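Local coordinates for protein endo-beta-N-acetylglucosaminidase F1 (Bacteroides thetaiotaomicron VPI-5482, PDB 6TCV) that probably cleaves high-mannose N-glycans between the two N-acetylglucosamine units of their core, so releasing the oligosaccharide from its asparagine-linked stub, at residues D178-S186 with T232-V242; S386-I394 with L418-Y426. The protein carries 2 engineered substitutions. One frame throughout, in Å; residues are numbered along the deposited sequence.

In the fold
After strand 169-175 the chain enters the loop that carries residues 178-186. Interaction 1 joins this loop to residues 232-242, just before strand 243-249, and so closes 45 intervening residues that include strand 198-209 and helix 221-228. Interaction 2 comes later: helix 387-396 meets helix 421-426, closing 23 residues that hold strand 400-404 and helix 411-416. The two contacts lie in series, neither nested nor crossed, with centres about 24 Å apart and nearest atoms about 8 Å apart. Strand 169-175 pairs in parallel with both 198-209 and 400-404, which places the contacts around one curled sheet, consistent with the beta/alpha barrel of family 18 glycosidases.

Interaction 1. Residues D178-S186 with T232-V242; sequences DVNPLNTLS and TLLQPLRRRGV. With MAN (alpha-D-mannopyranose), chain B.
Leu182 and Leu233 mark the nearest backbone approach, CA to CA 6.4 Å, where 3-10 segment 181-186, in the loop following strand 169-175, packs on the end of helix 230-233 and on helix 235-238, which leads into strand 243-249. Leu182 CD2 sits 3.4 Å from Leu233 O, while the other branch of Leu182 crosses the Leu233 side chain at about a right angle, CD1 to CD2 3.9 Å. Leu237 fills the middle: its CD1 lies 3.5 Å from Pro181 O and also borders Thr184 OG1; its CD2 meets Leu185 CG at 3.8 Å. Pro181 CG touches Leu234 CD2 at 3.7 Å, and the aliphatic CD of Arg240 lies against Leu185 CD2.

Thr184 is turned by its first torsion (-61°) with OG1 beside the backbone N, from where it donates to Pro181 O over 2.8 Å, nearly in line with the carbonyl (C=O...OG1 162°). CG2 is thereby left to meet Val242 CG2 tip to tip. An Asx turn, Leu182 N to Asn180 OD1, opens the 3-10 segment; a Schellman motif with Gly241 as C-prime residue closes the helix opposite. Beyond these local bonds, Asn180 ND2 and Asn183 OD1 pair with the backbone of Lys438 and Tyr437. At the loop's start Asp178 OD2 accepts a hydrogen bond from MAN O4 at 2.6 Å, and with Glu175 it holds this mannose of the bound high-mannose glycan.

With no hydrogen bond between the two segments, the contact is made by van der Waals contact, chiefly among Pro181, Leu182, Leu185, Leu233 and Leu237; burying Leu233 O beneath Leu182 without a partner is probably a small cost.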
ATOM      1  N   ASP A 178     -17.547 -11.783   3.581  1.00 14.35           N
ATOM      2  CA  ASP A 178     -18.239 -12.643   2.658  1.00 15.42           C
ATOM      3  C   ASP A 178     -17.341 -13.385   1.670  1.00 14.31           C
ATOM      4  O   ASP A 178     -17.660 -14.518   1.322  1.00 16.10           O
ATOM      5  CB  ASP A 178     -19.252 -11.864   1.743  1.00 16.14           C
ATOM      6  CG  ASP A 178     -20.318 -11.112   2.496  1.00 18.51           C
ATOM      7  OD1 ASP A 178     -20.616 -11.502   3.611  1.00 23.32           O
ATOM      8  OD2 ASP A 178     -21.016 -10.351   1.836  1.00 21.66           O
ATOM      9  N   VAL A 179     -16.211 -12.825   1.271  1.00 13.48           N
ATOM     10  CA  VAL A 179     -15.431 -13.313   0.131  1.00 13.85           C
ATOM     11  C   VAL A 179     -14.000 -13.573   0.548  1.00 12.92           C
ATOM     12  O   VAL A 179     -13.325 -12.720   1.147  1.00 13.70           O
ATOM     13  CB  VAL A 179     -15.501 -12.328  -1.062  1.00 13.37           C
ATOM     14  CG1 VAL A 179     -14.676 -12.819  -2.252  1.00 13.77           C
ATOM     15  CG2 VAL A 179     -16.984 -12.157  -1.529  1.00 14.77           C
ATOM     16  N   ASN A 180     -13.535 -14.760   0.157  1.00 12.79           N
ATOM     17  CA  ASN A 180     -12.148 -15.187   0.392  1.00 12.38           C
ATOM     18  C   ASN A 180     -11.191 -14.386  -0.500  1.00 12.38           C
ATOM     19  O   ASN A 180     -11.374 -14.358  -1.731  1.00 12.68           O
ATOM     20  CB  ASN A 180     -12.084 -16.668   0.025  1.00 13.64           C
ATOM     21  CG  ASN A 180     -10.775 -17.351   0.400  1.00 13.16           C
ATOM     22  OD1 ASN A 180      -9.707 -16.703   0.467  1.00 14.16           O
ATOM     23  ND2 ASN A 180     -10.829 -18.658   0.569  1.00 13.88           N
ATOM     24  N   PRO A 181     -10.173 -13.721   0.065  1.00 12.37           N
ATOM     25  CA  PRO A 181      -9.242 -12.948  -0.761  1.00 11.50           C
ATOM     26  C   PRO A 181      -8.402 -13.791  -1.676  1.00 12.58           C
ATOM     27  O   PRO A 181      -7.782 -13.224  -2.593  1.00 12.39           O
ATOM     28  CB  PRO A 181      -8.400 -12.200   0.275  1.00 13.15           C
ATOM     29  CG  PRO A 181      -8.431 -13.102   1.517  1.00 14.63           C
ATOM     30  CD  PRO A 181      -9.840 -13.658   1.509  1.00 12.58           C
ATOM     31  N   LEU A 182      -8.371 -15.105  -1.528  1.00 12.29           N
ATOM     32  CA  LEU A 182      -7.712 -15.931  -2.531  1.00 11.81           C
ATOM     33  C   LEU A 182      -8.344 -15.769  -3.899  1.00 12.00           C
ATOM     34  O   LEU A 182      -7.678 -16.082  -4.899  1.00 12.56           O
ATOM     35  CB  LEU A 182      -7.689 -17.411  -2.103  1.00 13.22           C
ATOM     36  CG  LEU A 182      -6.730 -17.718  -0.930  1.00 12.67           C
ATOM     37  CD1 LEU A 182      -6.885 -19.202  -0.608  1.00 14.29           C
ATOM     38  CD2 LEU A 182      -5.287 -17.397  -1.167  1.00 14.30           C
ATOM     39  N   ASN A 183      -9.578 -15.254  -3.978  1.00 12.32           N
ATOM     40  CA  ASN A 183     -10.208 -14.913  -5.260  1.00 13.02           C
ATOM     41  C   ASN A 183      -9.417 -13.885  -6.052  1.00 12.47           C
ATOM     42  O   ASN A 183      -9.680 -13.733  -7.246  1.00 13.10           O
ATOM     43  CB  ASN A 183     -11.666 -14.511  -5.020  1.00 12.74           C
ATOM     44  CG  ASN A 183     -12.510 -15.696  -4.796  1.00 12.53           C
ATOM     45  OD1 ASN A 183     -12.620 -16.593  -5.643  1.00 12.98           O
ATOM     46  ND2 ASN A 183     -13.139 -15.739  -3.623  1.00 13.69           N
ATOM     47  N   THR A 184      -8.419 -13.231  -5.474  1.00 11.74           N
ATOM     48  CA  THR A 184      -7.474 -12.459  -6.271  1.00 11.70           C
ATOM     49  C   THR A 184      -6.957 -13.285  -7.441  1.00 12.66           C
ATOM     50  O   THR A 184      -6.714 -12.755  -8.545  1.00 12.43           O
ATOM     51  CB  THR A 184      -6.301 -12.051  -5.383  1.00 12.24           C
ATOM     52  OG1 THR A 184      -6.749 -11.231  -4.298  1.00 12.72           O
ATOM     53  CG2 THR A 184      -5.239 -11.258  -6.117  1.00 13.61           C
ATOM     54  N   LEU A 185      -6.733 -14.582  -7.218  1.00 12.63           N
ATOM     55  CA  LEU A 185      -6.132 -15.466  -8.213  1.00 12.53           C
ATOM     56  C   LEU A 185      -7.074 -15.791  -9.356  1.00 13.11           C
ATOM     57  O   LEU A 185      -6.616 -16.369 -10.354  1.00 14.78           O
ATOM     58  CB  LEU A 185      -5.582 -16.717  -7.545  1.00 13.76           C
ATOM     59  CG  LEU A 185      -4.540 -16.445  -6.489  1.00 13.54           C
ATOM     60  CD1 LEU A 185      -4.107 -17.787  -5.877  1.00 17.58           C
ATOM     61  CD2 LEU A 185      -3.363 -15.595  -6.966  1.00 17.48           C
ATOM     62  N   SER A 186      -8.361 -15.421  -9.260  1.00 12.64           N
ATOM     63  CA  SER A 186      -9.281 -15.555 -10.380  1.00 12.37           C
ATOM     64  C   SER A 186      -9.013 -14.571 -11.504  1.00 12.96           C
ATOM     65  O   SER A 186      -9.630 -14.714 -12.561  1.00 14.33           O
ATOM     66  CB  SER A 186     -10.716 -15.326  -9.943  1.00 14.02           C
ATOM     67  OG  SER A 186     -11.134 -16.211  -8.872  1.00 14.16           O
ATOM     68  N   THR A 232      -2.282 -19.906   5.144  1.00 15.83           N
ATOM     69  CA  THR A 232      -3.004 -20.588   4.079  1.00 15.40           C
ATOM     70  C   THR A 232      -3.920 -19.694   3.284  1.00 16.43           C
ATOM     71  O   THR A 232      -4.226 -20.054   2.147  1.00 16.84           O
ATOM     72  CB  THR A 232      -3.764 -21.772   4.591  1.00 22.94           C
ATOM     73  OG1 THR A 232      -4.656 -21.341   5.573  1.00 22.25           O
ATOM     74  CG2 THR A 232      -2.819 -22.768   5.281  1.00 24.65           C
ATOM     75  N   LEU A 233      -4.392 -18.571   3.831  1.00 14.54           N
ATOM     76  CA  LEU A 233      -5.375 -17.746   3.155  1.00 14.25           C
ATOM     77  C   LEU A 233      -4.870 -16.384   2.667  1.00 14.26           C
ATOM     78  O   LEU A 233      -5.539 -15.770   1.833  1.00 15.83           O
ATOM     79  CB  LEU A 233      -6.621 -17.544   4.047  1.00 17.23           C
ATOM     80  CG  LEU A 233      -7.313 -18.855   4.374  1.00 15.86           C
ATOM     81  CD1 LEU A 233      -8.490 -18.542   5.334  1.00 17.68           C
ATOM     82  CD2 LEU A 233      -7.870 -19.549   3.154  1.00 18.04           C
ATOM     83  N   LEU A 234      -3.671 -15.944   3.075  1.00 14.31           N
ATOM     84  CA  LEU A 234      -3.147 -14.639   2.663  1.00 13.64           C
ATOM     85  C   LEU A 234      -1.758 -14.756   2.046  1.00 15.46           C
ATOM     86  O   LEU A 234      -1.501 -14.223   0.964  1.00 14.20           O
ATOM     87  CB  LEU A 234      -3.059 -13.662   3.850  1.00 14.86           C
ATOM     88  CG  LEU A 234      -4.363 -13.437   4.565  1.00 15.06           C
ATOM     89  CD1 LEU A 234      -4.121 -12.478   5.734  1.00 15.18           C
ATOM     90  CD2 LEU A 234      -5.414 -12.860   3.671  1.00 16.07           C
ATOM     91  N   GLN A 235      -0.869 -15.508   2.658  1.00 15.52           N
ATOM     92  CA  GLN A 235       0.499 -15.617   2.151  1.00 14.21           C
ATOM     93  C   GLN A 235       0.582 -16.200   0.748  1.00 13.93           C
ATOM     94  O   GLN A 235       1.534 -15.832   0.018  1.00 15.63           O
ATOM     95  CB  GLN A 235       1.384 -16.386   3.141  1.00 15.92           C
ATOM     96  CG  GLN A 235       1.522 -15.695   4.507  1.00 16.84           C
ATOM     97  CD  GLN A 235       2.025 -14.267   4.489  1.00 16.21           C
ATOM     98  OE1 GLN A 235       2.891 -13.938   3.698  1.00 16.66           O
ATOM     99  NE2 GLN A 235       1.425 -13.391   5.279  1.00 16.53           N
ATOM    100  N   PRO A 236      -0.334 -17.079   0.284  1.00 14.43           N
ATOM    101  CA  PRO A 236      -0.217 -17.541  -1.120  1.00 15.26           C
ATOM    102  C   PRO A 236      -0.286 -16.391  -2.106  1.00 13.48           C
ATOM    103  O   PRO A 236       0.276 -16.479  -3.199  1.00 16.03           O
ATOM    104  CB  PRO A 236      -1.392 -18.516  -1.285  1.00 16.47           C
ATOM    105  CG  PRO A 236      -1.646 -19.011   0.131  1.00 16.51           C
ATOM    106  CD  PRO A 236      -1.388 -17.805   1.012  1.00 15.97           C
ATOM    107  N   LEU A 237      -0.983 -15.316  -1.771  1.00 13.08           N
ATOM    108  CA  LEU A 237      -1.005 -14.136  -2.615  1.00 13.23           C
ATOM    109  C   LEU A 237       0.325 -13.407  -2.598  1.00 14.49           C
ATOM    110  O   LEU A 237       0.832 -12.974  -3.641  1.00 13.48           O
ATOM    111  CB  LEU A 237      -2.102 -13.198  -2.201  1.00 13.52           C
ATOM    112  CG  LEU A 237      -3.514 -13.758  -2.091  1.00 13.38           C
ATOM    113  CD1 LEU A 237      -4.482 -12.667  -1.644  1.00 14.98           C
ATOM    114  CD2 LEU A 237      -3.888 -14.347  -3.440  1.00 13.93           C
ATOM    115  N   ARG A 238       0.913 -13.270  -1.410  1.00 13.26           N
ATOM    116  CA  ARG A 238       2.184 -12.541  -1.263  1.00 14.16           C
ATOM    117  C   ARG A 238       3.307 -13.261  -1.964  1.00 13.97           C
ATOM    118  O   ARG A 238       4.193 -12.620  -2.540  1.00 14.88           O
ATOM    119  CB  ARG A 238       2.503 -12.322   0.219  1.00 13.37           C
ATOM    120  CG  ARG A 238       1.435 -11.463   0.863  1.00 13.31           C
ATOM    121  CD  ARG A 238       1.802 -11.067   2.304  1.00 13.82           C
ATOM    122  NE  ARG A 238       2.927 -10.152   2.300  1.00 13.44           N
ATOM    123  CZ  ARG A 238       4.158 -10.443   2.648  1.00 14.26           C
ATOM    124  NH1 ARG A 238       4.524 -11.641   3.067  1.00 15.11           N
ATOM    125  NH2 ARG A 238       5.089  -9.486   2.565  1.00 16.62           N
ATOM    126  N   ARG A 239       3.307 -14.580  -1.969  1.00 14.03           N
ATOM    127  CA  ARG A 239       4.319 -15.359  -2.680  1.00 14.87           C
ATOM    128  C   ARG A 239       4.323 -15.046  -4.166  1.00 15.60           C
ATOM    129  O   ARG A 239       5.351 -15.278  -4.830  1.00 17.01           O
ATOM    130  CB  ARG A 239       4.174 -16.850  -2.442  1.00 16.54           C
ATOM    131  CG  ARG A 239       4.450 -17.283  -1.070  1.00 20.31           C
ATOM    132  CD  ARG A 239       4.614 -18.808  -0.982  1.00 26.22           C
ATOM    133  NE  ARG A 239       3.457 -19.620  -1.358  1.00 27.03           N
ATOM    134  CZ  ARG A 239       2.519 -20.043  -0.509  1.00 26.13           C
ATOM    135  NH1 ARG A 239       2.618 -19.750   0.781  1.00 28.26           N
ATOM    136  NH2 ARG A 239       1.523 -20.811  -0.935  1.00 27.95           N
ATOM    137  N   ARG A 240       3.172 -14.655  -4.719  1.00 14.76           N
ATOM    138  CA  ARG A 240       3.036 -14.331  -6.137  1.00 14.65           C
ATOM    139  C   ARG A 240       3.187 -12.842  -6.386  1.00 19.73           C
ATOM    140  O   ARG A 240       3.005 -12.376  -7.523  1.00 21.43           O
ATOM    141  CB  ARG A 240       1.693 -14.807  -6.692  1.00 16.82           C
ATOM    142  CG  ARG A 240       1.576 -16.314  -6.693  1.00 17.59           C
ATOM    143  CD  ARG A 240       0.193 -16.759  -7.140  1.00 20.40           C
ATOM    144  NE  ARG A 240       0.109 -18.215  -7.092  1.00 18.50           N
ATOM    145  CZ  ARG A 240      -0.148 -19.017  -8.114  1.00 17.38           C
ATOM    146  NH1 ARG A 240      -0.383 -18.579  -9.306  1.00 18.22           N
ATOM    147  NH2 ARG A 240      -0.225 -20.312  -7.876  1.00 19.62           N
ATOM    148  N   GLY A 241       3.563 -12.067  -5.377  1.00 14.40           N
ATOM    149  CA  GLY A 241       3.886 -10.674  -5.589  1.00 13.71           C
ATOM    150  C   GLY A 241       2.760  -9.722  -5.306  1.00 13.53           C
ATOM    151  O   GLY A 241       2.938  -8.511  -5.487  1.00 16.10           O
ATOM    152  N   VAL A 242       1.594 -10.206  -4.891  1.00 12.21           N
ATOM    153  CA  VAL A 242       0.475  -9.321  -4.554  1.00 13.19           C
ATOM    154  C   VAL A 242       0.750  -8.713  -3.173  1.00 12.65           C
ATOM    155  O   VAL A 242       1.176  -9.420  -2.242  1.00 14.37           O
ATOM    156  CB  VAL A 242      -0.834 -10.126  -4.515  1.00 13.40           C
ATOM    157  CG1 VAL A 242      -2.014  -9.285  -4.093  1.00 14.37           C
ATOM    158  CG2 VAL A 242      -1.123 -10.763  -5.862  1.00 14.73           C
TER
HETATM  159  C1  MAN B   4     -23.635  -4.696   2.330  1.00 15.91           C
HETATM  160  C2  MAN B   4     -24.214  -5.989   2.879  1.00 16.35           C
HETATM  161  C3  MAN B   4     -23.071  -6.892   3.349  1.00 15.91           C
HETATM  162  C4  MAN B   4     -22.114  -7.098   2.177  1.00 16.41           C
HETATM  163  C5  MAN B   4     -21.599  -5.782   1.595  1.00 14.89           C
HETATM  164  C6  MAN B   4     -20.785  -5.928   0.312  1.00 15.39           C
HETATM  165  O2  MAN B   4     -24.901  -6.722   1.860  1.00 17.46           O
HETATM  166  O3  MAN B   4     -23.550  -8.132   3.866  1.00 18.45           O
HETATM  167  O4  MAN B   4     -20.937  -7.808   2.567  1.00 17.25           O
HETATM  168  O5  MAN B   4     -22.733  -4.948   1.264  1.00 15.88           O
HETATM  169  O6  MAN B   4     -20.246  -4.674  -0.103  1.00 15.30           O

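Interaction 2. Residues S386-I394 with L418-Y426; sequences SASKAQSMI and LQGGGEVLY
Leu425, which packs on Ala390 across the contact, lays its CB over the centre of one face of the Tyr426 ring, 3.6 Å above the plane; the ring's hydroxyl is hydrogen-bonded to Met168 O. A second flat group is the Gln391 amide, whose OE1 approaches Val424 CG1 to 3.6 Å, the two side chains crossing at about a right angle, while NE2 is held by Asp395 OD1.

The motif is a single knob-into-hole contact between two helices on the outside of what is consistent with a family 18 beta/alpha barrel: the axes of 387-394 and 421-426 approach to 7.8 Å and run in the same general direction, 29° apart. Val424 is the knob, set among Ala387, Ala390, Gln391 and Ile394. With CG1 anti to the backbone N (chi1 172°), that methyl faces Ala390, Gln391 and Ile394, reaching Ile394 CD1 at 4.0 Å, and CG2 is placed over Ala387, 3.8 Å from its CB. An alanine in place of Val424 would probably leave the hole between Ala387 and Ile394 underfilled, since both methyls that contact its walls would be gone. Leu425 adds a second apolar point, CD2 to Ala390 CB 3.6 Å, on the inner side, where Phe401 of strand 400-404 also covers it.

The helices come closest at their N-terminal ends, where Ala387 CA and Gly421 CA are 4.2 Å apart. Gly420 and Gly421, without side chains, let the backbones approach at Ser386-Ala387, and Gly420 also has positive phi. Ser386 is the N-cap of its helix, its OG accepting from Lys389 N, and its CA-H points at Gln419 O almost straight, with CA to O 3.6 Å and 172° at the hydrogen.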
ATOM      1  N   SER A 386     -12.709  -0.055 -19.651  1.00 18.69           N
ATOM      2  CA  SER A 386     -12.747  -0.265 -21.085  1.00 20.54           C
ATOM      3  C   SER A 386     -11.466   0.211 -21.761  1.00 20.41           C
ATOM      4  O   SER A 386     -10.621   0.863 -21.144  1.00 20.54           O
ATOM      5  CB  SER A 386     -13.943   0.477 -21.694  1.00 23.33           C
ATOM      6  OG  SER A 386     -13.723   1.870 -21.498  1.00 23.59           O
ATOM      7  N   ALA A 387     -11.327  -0.118 -23.055  1.00 20.24           N
ATOM      8  CA  ALA A 387     -10.198   0.402 -23.815  1.00 19.62           C
ATOM      9  C   ALA A 387     -10.149   1.927 -23.765  1.00 20.39           C
ATOM     10  O   ALA A 387      -9.089   2.515 -23.524  1.00 21.10           O
ATOM     11  CB  ALA A 387     -10.314  -0.058 -25.271  1.00 22.44           C
ATOM     12  N   SER A 388     -11.299   2.582 -23.967  0.54 22.51           N
ATOM     13  CA  SER A 388     -11.349   4.043 -23.997  0.54 22.48           C
ATOM     14  C   SER A 388     -11.061   4.651 -22.624  0.54 22.59           C
ATOM     15  O   SER A 388     -10.424   5.712 -22.540  0.54 22.04           O
ATOM     16  CB  SER A 388     -12.717   4.502 -24.513  0.54 21.92           C
ATOM     17  OG  SER A 388     -12.941   4.028 -25.834  0.54 35.89           O
ATOM     18  N   LYS A 389     -11.516   3.999 -21.547  1.00 20.82           N
ATOM     19  CA  LYS A 389     -11.242   4.517 -20.205  1.00 20.21           C
ATOM     20  C   LYS A 389      -9.775   4.307 -19.832  1.00 19.12           C
ATOM     21  O   LYS A 389      -9.138   5.217 -19.269  1.00 20.01           O
ATOM     22  CB  LYS A 389     -12.171   3.847 -19.182  1.00 20.11           C
ATOM     23  CG  LYS A 389     -12.001   4.353 -17.756  1.00 20.38           C
ATOM     24  CD  LYS A 389     -12.323   5.822 -17.653  1.00 23.24           C
ATOM     25  CE  LYS A 389     -12.378   6.266 -16.175  1.00 23.30           C
ATOM     26  NZ  LYS A 389     -12.764   7.700 -16.082  1.00 29.00           N
ATOM     27  N   ALA A 390      -9.226   3.134 -20.172  1.00 18.37           N
ATOM     28  CA  ALA A 390      -7.815   2.859 -19.945  1.00 19.63           C
ATOM     29  C   ALA A 390      -6.961   3.923 -20.624  1.00 19.41           C
ATOM     30  O   ALA A 390      -6.048   4.473 -20.015  1.00 19.16           O
ATOM     31  CB  ALA A 390      -7.427   1.468 -20.463  1.00 20.38           C
ATOM     32  N   GLN A 391      -7.253   4.234 -21.886  1.00 19.63           N
ATOM     33  CA  GLN A 391      -6.455   5.232 -22.582  1.00 22.43           C
ATOM     34  C   GLN A 391      -6.613   6.613 -21.949  1.00 21.36           C
ATOM     35  O   GLN A 391      -5.633   7.360 -21.824  1.00 21.84           O
ATOM     36  CB  GLN A 391      -6.882   5.322 -24.048  1.00 22.82           C
ATOM     37  CG  GLN A 391      -5.915   6.181 -24.872  1.00 25.49           C
ATOM     38  CD  GLN A 391      -4.490   5.636 -24.909  1.00 26.11           C
ATOM     39  OE1 GLN A 391      -4.256   4.475 -25.316  1.00 30.60           O
ATOM     40  NE2 GLN A 391      -3.548   6.422 -24.407  1.00 27.13           N
ATOM     41  N   SER A 392      -7.847   6.975 -21.577  0.64 20.30           N
ATOM     42  CA  SER A 392      -8.081   8.219 -20.856  0.64 22.35           C
ATOM     43  C   SER A 392      -7.203   8.316 -19.610  0.64 19.45           C
ATOM     44  O   SER A 392      -6.546   9.341 -19.376  0.64 24.32           O
ATOM     45  CB  SER A 392      -9.560   8.306 -20.491  0.64 23.22           C
ATOM     46  OG  SER A 392      -9.815   9.461 -19.720  0.64 28.38           O
ATOM     47  N   MET A 393      -7.184   7.257 -18.792  1.00 18.31           N
ATOM     48  CA  MET A 393      -6.426   7.289 -17.540  1.00 18.01           C
ATOM     49  C   MET A 393      -4.928   7.367 -17.786  1.00 17.72           C
ATOM     50  O   MET A 393      -4.217   8.097 -17.077  1.00 19.01           O
ATOM     51  CB  MET A 393      -6.766   6.090 -16.673  1.00 18.43           C
ATOM     52  CG  MET A 393      -8.196   6.087 -16.238  1.00 19.66           C
ATOM     53  SD  MET A 393      -8.595   4.851 -14.991  1.00 17.70           S
ATOM     54  CE  MET A 393      -8.302   3.355 -15.905  1.00 17.81           C
ATOM     55  N   ILE A 394      -4.427   6.636 -18.791  1.00 18.48           N
ATOM     56  CA  ILE A 394      -3.017   6.774 -19.145  1.00 20.89           C
ATOM     57  C   ILE A 394      -2.720   8.209 -19.553  1.00 20.15           C
ATOM     58  O   ILE A 394      -1.718   8.800 -19.139  1.00 22.49           O
ATOM     59  CB  ILE A 394      -2.615   5.778 -20.247  1.00 20.68           C
ATOM     60  CG1 ILE A 394      -2.567   4.355 -19.731  1.00 20.26           C
ATOM     61  CG2 ILE A 394      -1.298   6.184 -20.896  1.00 25.06           C
ATOM     62  CD1 ILE A 394      -2.487   3.323 -20.875  1.00 23.28           C
ATOM     63  N   LEU A 418     -14.270  -5.461 -17.158  1.00 16.11           N
ATOM     64  CA  LEU A 418     -12.814  -5.472 -17.347  1.00 15.76           C
ATOM     65  C   LEU A 418     -12.480  -5.776 -18.802  1.00 17.12           C
ATOM     66  O   LEU A 418     -11.302  -5.930 -19.123  1.00 18.20           O
ATOM     67  CB  LEU A 418     -12.129  -6.495 -16.426  1.00 15.83           C
ATOM     68  CG  LEU A 418     -12.358  -6.257 -14.942  1.00 14.50           C
ATOM     69  CD1 LEU A 418     -11.793  -7.354 -14.109  1.00 15.79           C
ATOM     70  CD2 LEU A 418     -11.724  -4.907 -14.513  1.00 16.28           C
ATOM     71  N   GLN A 419     -13.442  -5.877 -19.695  1.00 17.35           N
ATOM     72  CA  GLN A 419     -13.139  -6.130 -21.097  1.00 17.32           C
ATOM     73  C   GLN A 419     -12.436  -4.952 -21.756  1.00 19.43           C
ATOM     74  O   GLN A 419     -12.752  -3.799 -21.492  1.00 21.01           O
ATOM     75  CB  GLN A 419     -14.442  -6.427 -21.850  1.00 20.82           C
ATOM     76  CG  GLN A 419     -15.021  -7.745 -21.453  1.00 24.45           C
ATOM     77  CD  GLN A 419     -16.349  -8.063 -22.078  1.00 35.34           C
ATOM     78  OE1 GLN A 419     -16.939  -7.257 -22.798  1.00 44.62           O
ATOM     79  NE2 GLN A 419     -16.811  -9.269 -21.820  1.00 34.49           N
ATOM     80  N   GLY A 420     -11.486  -5.254 -22.645  1.00 17.81           N
ATOM     81  CA  GLY A 420     -10.849  -4.235 -23.465  1.00 18.49           C
ATOM     82  C   GLY A 420      -9.719  -3.445 -22.808  1.00 18.19           C
ATOM     83  O   GLY A 420      -8.748  -3.049 -23.477  1.00 20.18           O
ATOM     84  N   GLY A 421      -9.832  -3.163 -21.518  1.00 18.39           N
ATOM     85  CA  GLY A 421      -8.865  -2.284 -20.878  1.00 18.34           C
ATOM     86  C   GLY A 421      -7.473  -2.885 -20.794  1.00 15.84           C
ATOM     87  O   GLY A 421      -6.455  -2.175 -20.924  1.00 18.00           O
ATOM     88  N   GLY A 422      -7.384  -4.191 -20.558  1.00 16.94           N
ATOM     89  CA  GLY A 422      -6.085  -4.807 -20.376  1.00 17.52           C
ATOM     90  C   GLY A 422      -5.230  -4.729 -21.615  1.00 17.37           C
ATOM     91  O   GLY A 422      -4.001  -4.575 -21.538  1.00 18.28           O
ATOM     92  N   GLU A 423      -5.842  -4.845 -22.795  1.00 18.95           N
ATOM     93  CA  GLU A 423      -5.058  -4.692 -24.007  1.00 20.59           C
ATOM     94  C   GLU A 423      -4.384  -3.325 -24.077  1.00 18.93           C
ATOM     95  O   GLU A 423      -3.235  -3.220 -24.524  1.00 22.25           O
ATOM     96  CB  GLU A 423      -6.003  -4.832 -25.211  1.00 23.13           C
ATOM     97  CG  GLU A 423      -5.389  -5.100 -26.556  1.00 33.91           C
ATOM     98  CD  GLU A 423      -6.343  -5.884 -27.443  1.00 48.87           C
ATOM     99  OE1 GLU A 423      -5.912  -6.881 -28.054  1.00 56.63           O
ATOM    100  OE2 GLU A 423      -7.539  -5.514 -27.504  1.00 51.18           O
ATOM    101  N   VAL A 424      -5.081  -2.270 -23.642  1.00 19.75           N
ATOM    102  CA  VAL A 424      -4.518  -0.928 -23.684  1.00 18.87           C
ATOM    103  C   VAL A 424      -3.453  -0.766 -22.602  1.00 17.43           C
ATOM    104  O   VAL A 424      -2.380  -0.195 -22.846  1.00 20.47           O
ATOM    105  CB  VAL A 424      -5.631   0.136 -23.537  1.00 19.45           C
ATOM    106  CG1 VAL A 424      -5.043   1.562 -23.369  1.00 21.17           C
ATOM    107  CG2 VAL A 424      -6.562   0.090 -24.753  1.00 23.06           C
ATOM    108  N   LEU A 425      -3.729  -1.254 -21.382  1.00 17.82           N
ATOM    109  CA  LEU A 425      -2.823  -1.025 -20.261  1.00 17.03           C
ATOM    110  C   LEU A 425      -1.575  -1.888 -20.334  1.00 17.39           C
ATOM    111  O   LEU A 425      -0.486  -1.433 -19.960  1.00 18.52           O
ATOM    112  CB  LEU A 425      -3.532  -1.340 -18.933  1.00 18.53           C
ATOM    113  CG  LEU A 425      -4.732  -0.495 -18.583  1.00 15.68           C
ATOM    114  CD1 LEU A 425      -5.254  -1.009 -17.226  1.00 19.24           C
ATOM    115  CD2 LEU A 425      -4.435   0.963 -18.475  1.00 18.53           C
ATOM    116  N   TYR A 426      -1.666  -3.098 -20.871  1.00 17.09           N
ATOM    117  CA  TYR A 426      -0.653  -4.143 -20.736  1.00 17.19           C
ATOM    118  C   TYR A 426      -0.370  -4.905 -22.011  1.00 18.77           C
ATOM    119  O   TYR A 426       0.547  -5.731 -22.005  1.00 21.48           O
ATOM    120  CB  TYR A 426      -1.119  -5.178 -19.700  1.00 17.13           C
ATOM    121  CG  TYR A 426      -1.567  -4.569 -18.383  1.00 15.50           C
ATOM    122  CD1 TYR A 426      -0.683  -3.777 -17.620  1.00 15.59           C
ATOM    123  CD2 TYR A 426      -2.831  -4.786 -17.848  1.00 14.99           C
ATOM    124  CE1 TYR A 426      -1.058  -3.233 -16.420  1.00 13.88           C
ATOM    125  CE2 TYR A 426      -3.199  -4.287 -16.638  1.00 14.99           C
ATOM    126  CZ  TYR A 426      -2.326  -3.494 -15.928  1.00 13.79           C
ATOM    127  OH  TYR A 426      -2.731  -2.958 -14.694  1.00 15.52           O
TER